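PDB 1DVP: hepatocyte growth factor-regulated tyrosine kinase substrate from Drosophila melanogaster, which helps endosomal membranes invaginate to form multivesicular bodies, binds ubiquitin and restrains tyrosine kinase receptor signalling by promoting breakdown of the activated receptors. Local coordinates for residues Asn12-Leu17 with Leu63-Ser68; Glu108-Trp113 with Asp128-Leu133. One frame throughout, in Å; residues are numbered along the deposited sequence.

Contact 1: Asn12-Leu17 with Leu63-Ser68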
loop_
_atom_site.group_PDB
_atom_site.type_symbol
_atom_site.label_atom_id
_atom_site.label_comp_id
_atom_site.label_asym_id
_atom_site.label_seq_id
_atom_site.Cartn_x
_atom_site.Cartn_y
_atom_site.Cartn_z
ATOM N N ASN A 12 -27.295 4.744 16.825
ATOM C CA ASN A 12 -26.715 5.443 15.679
ATOM C C ASN A 12 -26.777 4.607 14.407
ATOM O O ASN A 12 -27.277 5.056 13.397
ATOM C CB ASN A 12 -25.248 5.799 15.925
ATOM C CG ASN A 12 -25.068 7.029 16.822
ATOM O OD1 ASN A 12 -25.998 7.798 17.041
ATOM N ND2 ASN A 12 -23.855 7.216 17.327
ATOM N N ALA A 13 -26.256 3.384 14.475
ATOM C CA ALA A 13 -26.222 2.475 13.327
ATOM C C ALA A 13 -27.605 2.025 12.779
ATOM O O ALA A 13 -27.750 1.676 11.585
ATOM C CB ALA A 13 -25.377 1.264 13.688
ATOM N N THR A 14 -28.624 1.992 13.630
ATOM C CA THR A 14 -29.939 1.556 13.138
ATOM C C THR A 14 -30.940 2.709 12.981
ATOM O O THR A 14 -32.128 2.484 12.749
ATOM C CB THR A 14 -30.576 0.550 14.069
ATOM O OG1 THR A 14 -30.691 1.145 15.369
ATOM C CG2 THR A 14 -29.756 -0.723 14.113
ATOM N N SER A 15 -30.452 3.929 13.133
ATOM C CA SER A 15 -31.258 5.123 12.991
ATOM C C SER A 15 -31.925 5.247 11.609
ATOM O O SER A 15 -31.254 5.212 10.577
ATOM C CB SER A 15 -30.365 6.345 13.237
ATOM O OG SER A 15 -31.099 7.536 12.997
ATOM N N HIS A 16 -33.245 5.417 11.587
ATOM C CA HIS A 16 -33.944 5.536 10.316
ATOM C C HIS A 16 -33.515 6.770 9.508
ATOM O O HIS A 16 -33.759 6.844 8.303
ATOM C CB HIS A 16 -35.460 5.536 10.532
ATOM C CG HIS A 16 -35.953 6.749 11.250
ATOM N ND1 HIS A 16 -35.740 6.951 12.599
ATOM C CD2 HIS A 16 -36.509 7.889 10.783
ATOM C CE1 HIS A 16 -36.132 8.167 12.926
ATOM N NE2 HIS A 16 -36.601 8.757 11.842
ATOM N N LEU A 17 -32.829 7.710 10.155
ATOM C CA LEU A 17 -32.364 8.928 9.483
ATOM C C LEU A 17 -31.161 8.744 8.542
ATOM O O LEU A 17 -30.956 9.542 7.612
ATOM C CB LEU A 17 -32.037 10.002 10.532
ATOM C CG LEU A 17 -33.226 10.366 11.416
ATOM C CD1 LEU A 17 -32.793 11.293 12.547
ATOM C CD2 LEU A 17 -34.304 11.040 10.536
ATOM N N LEU A 63 -30.150 -5.675 10.629
ATOM C CA LEU A 63 -29.734 -6.917 9.979
ATOM C C LEU A 63 -28.298 -6.761 9.464
ATOM O O LEU A 63 -27.523 -7.717 9.461
ATOM C CB LEU A 63 -30.678 -7.284 8.816
ATOM C CG LEU A 63 -32.070 -7.714 9.294
ATOM C CD1 LEU A 63 -32.971 -8.050 8.125
ATOM C CD2 LEU A 63 -31.923 -8.937 10.215
ATOM N N LEU A 64 -27.968 -5.554 8.999
ATOM C CA LEU A 64 -26.626 -5.247 8.528
ATOM C C LEU A 64 -25.674 -5.323 9.747
ATOM O O LEU A 64 -24.570 -5.865 9.652
ATOM C CB LEU A 64 -26.605 -3.837 7.921
ATOM C CG LEU A 64 -25.238 -3.383 7.408
ATOM C CD1 LEU A 64 -24.674 -4.383 6.376
ATOM C CD2 LEU A 64 -25.355 -2.002 6.809
ATOM N N VAL A 65 -26.101 -4.790 10.895
ATOM C CA VAL A 65 -25.263 -4.852 12.086
ATOM C C VAL A 65 -24.996 -6.330 12.395
ATOM O O VAL A 65 -23.873 -6.735 12.693
ATOM C CB VAL A 65 -25.954 -4.141 13.308
ATOM C CG1 VAL A 65 -25.178 -4.408 14.626
ATOM C CG2 VAL A 65 -26.034 -2.645 13.030
ATOM N N LEU A 66 -26.045 -7.135 12.311
ATOM C CA LEU A 66 -25.939 -8.566 12.570
ATOM C C LEU A 66 -24.970 -9.262 11.607
ATOM O O LEU A 66 -24.153 -10.063 12.017
ATOM C CB LEU A 66 -27.332 -9.199 12.451
ATOM C CG LEU A 66 -27.678 -10.376 13.389
ATOM C CD1 LEU A 66 -28.829 -11.154 12.716
ATOM C CD2 LEU A 66 -26.471 -11.294 13.691
ATOM N N GLU A 67 -25.059 -8.956 10.324
ATOM C CA GLU A 67 -24.169 -9.547 9.337
ATOM C C GLU A 67 -22.703 -9.258 9.705
ATOM O O GLU A 67 -21.827 -10.121 9.593
ATOM C CB GLU A 67 -24.493 -8.973 7.970
ATOM C CG GLU A 67 -23.563 -9.400 6.812
ATOM C CD GLU A 67 -23.966 -8.684 5.515
ATOM O OE1 GLU A 67 -25.006 -7.966 5.557
ATOM O OE2 GLU A 67 -23.272 -8.816 4.479
ATOM N N SER A 68 -22.466 -8.026 10.153
ATOM C CA SER A 68 -21.136 -7.567 10.522
ATOM C C SER A 68 -20.529 -8.220 11.737
ATOM O O SER A 68 -19.339 -8.517 11.718
ATOM C CB SER A 68 -21.128 -6.044 10.727
ATOM O OG SER A 68 -21.492 -5.410 9.537
#

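Contact 2: Glu108-Trp113 with Asp128-Leu133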
loop_
_atom_site.group_PDB
_atom_site.type_symbol
_atom_site.label_atom_id
_atom_site.label_comp_id
_atom_site.label_asym_id
_atom_site.label_seq_id
_atom_site.Cartn_x
_atom_site.Cartn_y
_atom_site.Cartn_z
ATOM N N GLU A 108 -31.223 -13.575 2.243
ATOM C CA GLU A 108 -29.841 -13.506 1.768
ATOM C C GLU A 108 -28.842 -13.948 2.870
ATOM O O GLU A 108 -27.944 -14.738 2.603
ATOM C CB GLU A 108 -29.538 -12.061 1.326
ATOM C CG GLU A 108 -28.054 -11.707 1.079
ATOM C CD GLU A 108 -27.804 -10.187 1.240
ATOM O OE1 GLU A 108 -26.996 -9.793 2.105
ATOM O OE2 GLU A 108 -28.442 -9.386 0.512
ATOM N N LEU A 109 -29.023 -13.460 4.096
ATOM C CA LEU A 109 -28.125 -13.782 5.210
ATOM C C LEU A 109 -28.170 -15.270 5.531
ATOM O O LEU A 109 -27.140 -15.906 5.714
ATOM C CB LEU A 109 -28.473 -12.950 6.464
ATOM C CG LEU A 109 -28.282 -11.413 6.338
ATOM C CD1 LEU A 109 -28.620 -10.742 7.651
ATOM C CD2 LEU A 109 -26.858 -11.056 5.954
ATOM N N VAL A 110 -29.377 -15.823 5.590
ATOM C CA VAL A 110 -29.522 -17.252 5.866
ATOM C C VAL A 110 -28.693 -18.080 4.888
ATOM O O VAL A 110 -28.013 -18.983 5.288
ATOM C CB VAL A 110 -30.978 -17.695 5.730
ATOM C CG1 VAL A 110 -31.036 -19.260 5.610
ATOM C CG2 VAL A 110 -31.786 -17.196 6.914
ATOM N N GLN A 111 -28.770 -17.744 3.601
ATOM C CA GLN A 111 -28.054 -18.433 2.524
ATOM C C GLN A 111 -26.558 -18.148 2.595
ATOM O O GLN A 111 -25.720 -19.048 2.417
ATOM C CB GLN A 111 -28.625 -17.981 1.166
ATOM C CG GLN A 111 -27.816 -18.403 -0.031
ATOM C CD GLN A 111 -28.425 -17.944 -1.356
ATOM O OE1 GLN A 111 -28.497 -16.739 -1.651
ATOM N NE2 GLN A 111 -28.886 -18.907 -2.153
ATOM N N THR A 112 -26.206 -16.885 2.845
ATOM C CA THR A 112 -24.799 -16.539 2.977
ATOM C C THR A 112 -24.222 -17.371 4.102
ATOM O O THR A 112 -23.156 -17.961 3.988
ATOM C CB THR A 112 -24.602 -15.066 3.363
ATOM O OG1 THR A 112 -24.979 -14.233 2.256
ATOM C CG2 THR A 112 -23.101 -14.836 3.765
ATOM N N TRP A 113 -24.948 -17.405 5.204
ATOM C CA TRP A 113 -24.472 -18.147 6.348
ATOM C C TRP A 113 -24.445 -19.660 6.105
ATOM O O TRP A 113 -23.569 -20.367 6.619
ATOM C CB TRP A 113 -25.325 -17.779 7.562
ATOM C CG TRP A 113 -25.130 -16.317 7.986
ATOM C CD1 TRP A 113 -23.995 -15.569 7.819
ATOM C CD2 TRP A 113 -26.043 -15.503 8.726
ATOM N NE1 TRP A 113 -24.143 -14.342 8.410
ATOM C CE2 TRP A 113 -25.387 -14.265 8.983
ATOM C CE3 TRP A 113 -27.347 -15.686 9.216
ATOM C CZ2 TRP A 113 -25.999 -13.220 9.708
ATOM C CZ3 TRP A 113 -27.958 -14.628 9.946
ATOM C CH2 TRP A 113 -27.279 -13.422 10.179
ATOM N N ASP A 128 -30.294 -26.160 7.282
ATOM C CA ASP A 128 -31.609 -26.788 7.303
ATOM C C ASP A 128 -32.759 -25.792 7.245
ATOM O O ASP A 128 -33.783 -26.054 6.596
ATOM C CB ASP A 128 -31.715 -27.664 8.538
ATOM C CG ASP A 128 -30.812 -28.865 8.449
ATOM O OD1 ASP A 128 -30.276 -29.272 9.496
ATOM O OD2 ASP A 128 -30.639 -29.405 7.329
ATOM N N THR A 129 -32.592 -24.659 7.926
ATOM C CA THR A 129 -33.606 -23.621 7.912
ATOM C C THR A 129 -33.779 -23.209 6.465
ATOM O O THR A 129 -34.865 -22.864 6.036
ATOM C CB THR A 129 -33.177 -22.383 8.727
ATOM O OG1 THR A 129 -33.148 -22.714 10.121
ATOM C CG2 THR A 129 -34.151 -21.219 8.501
ATOM N N MET A 130 -32.701 -23.236 5.700
ATOM C CA MET A 130 -32.840 -22.865 4.312
ATOM C C MET A 130 -33.583 -23.976 3.587
ATOM O O MET A 130 -34.417 -23.710 2.724
ATOM C CB MET A 130 -31.487 -22.631 3.658
ATOM C CG MET A 130 -31.626 -21.934 2.314
ATOM S SD MET A 130 -30.078 -21.470 1.523
ATOM C CE MET A 130 -30.584 -21.058 -0.083
ATOM N N THR A 131 -33.285 -25.220 3.949
ATOM C CA THR A 131 -33.937 -26.375 3.341
ATOM C C THR A 131 -35.444 -26.149 3.426
ATOM O O THR A 131 -36.158 -26.133 2.427
ATOM C CB THR A 131 -33.592 -27.672 4.111
ATOM O OG1 THR A 131 -32.182 -27.733 4.354
ATOM C CG2 THR A 131 -33.997 -28.881 3.304
ATOM N N ILE A 132 -35.902 -25.946 4.651
ATOM C CA ILE A 132 -37.299 -25.719 4.946
ATOM C C ILE A 132 -37.891 -24.488 4.262
ATOM O O ILE A 132 -39.042 -24.496 3.850
ATOM C CB ILE A 132 -37.484 -25.574 6.450
ATOM C CG1 ILE A 132 -36.938 -26.822 7.149
ATOM C CG2 ILE A 132 -38.936 -25.327 6.763
ATOM C CD1 ILE A 132 -37.131 -26.845 8.655
ATOM N N LEU A 133 -37.106 -23.420 4.165
ATOM C CA LEU A 133 -37.566 -22.194 3.529
ATOM C C LEU A 133 -37.592 -22.377 2.017
ATOM O O LEU A 133 -38.467 -21.839 1.342
ATOM C CB LEU A 133 -36.650 -21.016 3.914
ATOM C CG LEU A 133 -36.707 -20.508 5.363
ATOM C CD1 LEU A 133 -35.384 -19.872 5.734
ATOM C CD2 LEU A 133 -37.848 -19.508 5.531
#

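Contact 1: Asn12-Leu17 with Leu63-Ser68
A13 and T14, on helix 5-14, the first of the VHS domain, meet V65 on helix 56-72, and a single valine methyl carries nearly the whole contact. V65 CG2 approaches A13 CB end-on at 4.0 Å, with an angle of about 156° at CG2 between V65 CB and A13 CB. The same methyl lies 4.3 Å from T14 CG2, so it is presented to two neighbouring residues of segment 12-17. The valine torsion explains the choice of branch: CG1 is anti to the backbone N (chi1 171°) and stands back from A13, while CG2, anti to the carbonyl carbon, reaches forward.

The pair shows how helices that are not neighbours in sequence pack in the VHS superhelix, helix 5-14 against helix 56-72. A13 CA and V65 CA are 7.5 Å apart, and about 80 Å² is buried between the segments. Other helices share the surroundings: A13 also touches I26 of helix 23-34, and V65 touches I47 of helix 40-51.

Against this buried, apolar part, the far end of 12-17 is loose. The chain turns away after T14, and H16 and L17 are exposed. Here a weak bond runs from L17 N to S15 OG (3.3 Å), while L17 CG rests 3.7 Å above one face of the H16 ring, offset toward its rim.

T14 combines polar and apolar roles. Its OG1 is hydrogen-bonded to L10 O in the preceding turn, and its carbonyl O accepts from S58 OG at the near end of helix 56-72. With the hydroxyl thus engaged at home, a methyl is what the residue offers to V65. The chemistry between 12-17 and 63-68 is apolar, so the attraction probably depends on burial and shape rather than on directed polar bonds.

Contact 2: Glu108-Trp113 with Asp128-Leu133
V110 and M130 mark the nearest backbone approach of segments 108-113 and 128-133, their CA atoms 6.7 Å apart; the axes of the two short segments approach to 9.6 Å and make an angle of 131° between their N-to-C directions. These are the last two helices of the all-helical VHS superhelix, and their meeting shows how a long, flexible side chain can fill the space between a steeply inclined pair. M130 has CG anti to its backbone nitrogen (chi1 -167°) and runs extended to its terminal methyl, a shape that carries the thioether across to helix 100-116. There it crosses Q111, whose chain is also extended: M130 SD lies 3.8 Å from Q111 CB, and M130 CE lies 3.8 Å from Q111 CG. The aliphatic part of the glutamine thus serves as an apolar surface, and F140 in the loop beyond touches both residues. Replacing Q111 by alanine removes CG and the amide while keeping CB, which is likely to open a gap beside M130 CE and leave the thioether end less firmly held. Nearer the root of the methionine, V110 CG1 packs 3.9 Å from M130 CB. L133, one turn further on, also leans on L94 of helix 84-96, so a third helix joins the seam. The same valine methyl reaches it too, with V110 CG1 standing 4.4 Å from L133 CD1.

From the N terminus, contact 1 closes first: it brings 63-68 back against 12-17 across 45 intervening residues that include helices 23-34 and 40-51. Contact 2 follows in series, closing the short connection between helices 100-116 and 125-135, so the two neither nest nor cross. Their centres are about 21 Å apart, yet helices 56-72 and 100-116 join them directly: L66 CD1 packs 3.7 Å from W113 CH2, L109 lies against E67, and K105 forms salt bridges with both E67 and E108. Together they tie the opening helix of the VHS domain to its last, away from the two zinc ions of the FYVE finger.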